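Local atomic coordinates of bacteriocin immunity protein (PDB entry 6W0V), a protein that binds the nuclease domain of its cognate bacteriocin, pyocin S8, and so probably protects the producing cell from the toxin's DNase activity. Residues E11-I16 and S60-L65. The protein carries 1 engineered substitution. Sequence-based numbering, arbitrary orientation.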
loop_
_atom_site.group_PDB
_atom_site.type_symbol
_atom_site.label_atom_id
_atom_site.label_comp_id
_atom_site.label_asym_id
_atom_site.label_seq_id
_atom_site.Cartn_x
_atom_site.Cartn_y
_atom_site.Cartn_z
ATOM N N GLU B 11 -16.183 -17.352 -4.206
ATOM C CA GLU B 11 -16.626 -15.940 -4.085
ATOM C C GLU B 11 -15.534 -15.157 -3.359
ATOM O O GLU B 11 -15.074 -14.127 -3.870
ATOM C CB GLU B 11 -17.960 -15.915 -3.345
ATOM C CG GLU B 11 -18.512 -14.534 -3.077
ATOM C CD GLU B 11 -19.838 -14.598 -2.346
ATOM O OE1 GLU B 11 -20.495 -13.549 -2.224
ATOM O OE2 GLU B 11 -20.221 -15.707 -1.929
ATOM N N PHE B 12 -15.105 -15.668 -2.216
ATOM C CA PHE B 12 -14.071 -15.022 -1.385
ATOM C C PHE B 12 -12.730 -15.044 -2.117
ATOM O O PHE B 12 -11.984 -14.050 -2.120
ATOM C CB PHE B 12 -13.968 -15.753 -0.059
ATOM C CG PHE B 12 -13.297 -14.915 0.982
ATOM C CD1 PHE B 12 -13.957 -13.836 1.541
ATOM C CD2 PHE B 12 -11.993 -15.175 1.351
ATOM C CE1 PHE B 12 -13.334 -13.077 2.511
ATOM C CE2 PHE B 12 -11.374 -14.411 2.320
ATOM C CZ PHE B 12 -12.042 -13.350 2.884
ATOM N N PHE B 13 -12.426 -16.179 -2.735
ATOM C CA PHE B 13 -11.160 -16.372 -3.473
ATOM C C PHE B 13 -11.081 -15.346 -4.605
ATOM O O PHE B 13 -9.994 -14.805 -4.864
ATOM C CB PHE B 13 -11.061 -17.786 -4.032
ATOM C CG PHE B 13 -9.810 -17.961 -4.844
ATOM C CD1 PHE B 13 -8.575 -17.985 -4.221
ATOM C CD2 PHE B 13 -9.863 -18.028 -6.226
ATOM C CE1 PHE B 13 -7.415 -18.115 -4.967
ATOM C CE2 PHE B 13 -8.701 -18.157 -6.969
ATOM C CZ PHE B 13 -7.480 -18.201 -6.336
ATOM N N SER B 14 -12.215 -15.108 -5.260
ATOM C CA SER B 14 -12.362 -14.100 -6.337
ATOM C C SER B 14 -11.925 -12.737 -5.802
ATOM O O SER B 14 -11.135 -12.079 -6.499
ATOM C CB SER B 14 -13.762 -14.062 -6.853
ATOM O OG SER B 14 -13.853 -13.237 -8.002
ATOM N N LEU B 15 -12.405 -12.347 -4.612
ATOM C CA LEU B 15 -12.026 -11.057 -3.974
ATOM C C LEU B 15 -10.510 -11.001 -3.856
ATOM O O LEU B 15 -9.908 -9.998 -4.263
ATOM C CB LEU B 15 -12.625 -10.916 -2.574
ATOM C CG LEU B 15 -14.103 -10.562 -2.489
ATOM C CD1 LEU B 15 -14.538 -10.554 -1.033
ATOM C CD2 LEU B 15 -14.381 -9.218 -3.149
ATOM N N ILE B 16 -9.919 -12.040 -3.280
ATOM C CA ILE B 16 -8.460 -12.063 -3.032
ATOM C C ILE B 16 -7.764 -11.951 -4.381
ATOM O O ILE B 16 -6.797 -11.199 -4.485
ATOM C CB ILE B 16 -8.046 -13.341 -2.300
ATOM C CG1 ILE B 16 -8.738 -13.458 -0.943
ATOM C CG2 ILE B 16 -6.537 -13.387 -2.178
ATOM C CD1 ILE B 16 -8.659 -14.841 -0.345
ATOM N N SER B 60 0.166 -15.333 -3.129
ATOM C CA SER B 60 -0.842 -15.647 -4.175
ATOM C C SER B 60 -2.243 -15.635 -3.580
ATOM O O SER B 60 -2.371 -15.653 -2.362
ATOM C CB SER B 60 -0.526 -16.966 -4.820
ATOM O OG SER B 60 -0.610 -18.018 -3.876
ATOM N N PRO B 61 -3.317 -15.551 -4.407
ATOM C CA PRO B 61 -4.691 -15.570 -3.913
ATOM C C PRO B 61 -4.865 -16.889 -3.151
ATOM O O PRO B 61 -5.438 -16.881 -2.098
ATOM C CB PRO B 61 -5.592 -15.351 -5.150
ATOM C CG PRO B 61 -4.679 -15.560 -6.347
ATOM C CD PRO B 61 -3.262 -15.335 -5.859
ATOM N N GLU B 62 -4.234 -17.954 -3.632
ATOM C CA GLU B 62 -4.340 -19.275 -2.967
ATOM C C GLU B 62 -3.677 -19.216 -1.590
ATOM O O GLU B 62 -4.264 -19.739 -0.651
ATOM C CB GLU B 62 -3.716 -20.370 -3.823
ATOM C CG GLU B 62 -4.469 -20.580 -5.111
ATOM C CD GLU B 62 -4.050 -19.680 -6.254
ATOM O OE1 GLU B 62 -4.651 -19.806 -7.332
ATOM O OE2 GLU B 62 -3.122 -18.863 -6.059
ATOM N N GLY B 63 -2.497 -18.593 -1.484
ATOM C CA GLY B 63 -1.776 -18.470 -0.205
ATOM C C GLY B 63 -2.599 -17.659 0.763
ATOM O O GLY B 63 -2.752 -18.022 1.909
ATOM N N VAL B 64 -3.133 -16.547 0.291
ATOM C CA VAL B 64 -3.964 -15.692 1.174
ATOM C C VAL B 64 -5.148 -16.522 1.652
ATOM O O VAL B 64 -5.439 -16.510 2.839
ATOM C CB VAL B 64 -4.460 -14.439 0.448
ATOM C CG1 VAL B 64 -5.457 -13.687 1.314
ATOM C CG2 VAL B 64 -3.308 -13.547 0.010
ATOM N N LEU B 65 -5.820 -17.192 0.720
ATOM C CA LEU B 65 -7.024 -17.978 1.055
ATOM C C LEU B 65 -6.620 -19.038 2.070
ATOM O O LEU B 65 -7.315 -19.170 3.074
ATOM C CB LEU B 65 -7.592 -18.605 -0.210
ATOM C CG LEU B 65 -8.853 -19.427 0.019
ATOM C CD1 LEU B 65 -10.037 -18.535 0.359
ATOM C CD2 LEU B 65 -9.140 -20.283 -1.202
#
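Ser60 OG, gripped by Gly63 N (3.1 Å, N-H···O angle 155°) and by Glu58 OE1, N-caps helix 61-74, whose opening residues Pro61, Val64 and Leu65 face Phe13 and Ile16 of helix 9-21. The short helical segments approach to 9.1 Å at 124° between their directions, nearer perpendicular than antiparallel. Ile16 packs against the partner helix with two branches. CG2, anti to the backbone N, drives into the first turn, tight against Pro61 CA (3.3 Å) and in contact with Val64 CB (3.5 Å). CD1 meets both Val64 CG1 and Leu65 CA, the latter at 3.8 Å. The Phe13 ring, thrown anti to its own backbone N (chi1 177°), reaches over to the start of the partner helix. Its CE1 lies 3.3 Å from Pro61 CB, an oblique approach, while CD1 meets Leu65 CD2 with the two side chains at about a right angle. Bent at its second torsion, Glu62 swings its carboxylate back so that OE1 sits 3.4 Å from Phe13 CZ, near the ring plane and at its edge. Deeper in, Leu65 CD1 touches the Phe12 edge at CD2 (4.0 Å). Phe12 continues the core toward the loop residues His7 and Phe80 and toward Ile37 of helix 27-41, and Phe20 extends the packing around Pro61 and Val64. The first and last helices are thereby joined in the compact four-helix fold of colicin-type immunity proteins. Apolar packing carries the union across the contact, with the Glu62 oxygen probably drawn weakly to the electropositive ring rim, while the capping bond from Gly63 N helps to order the helix start.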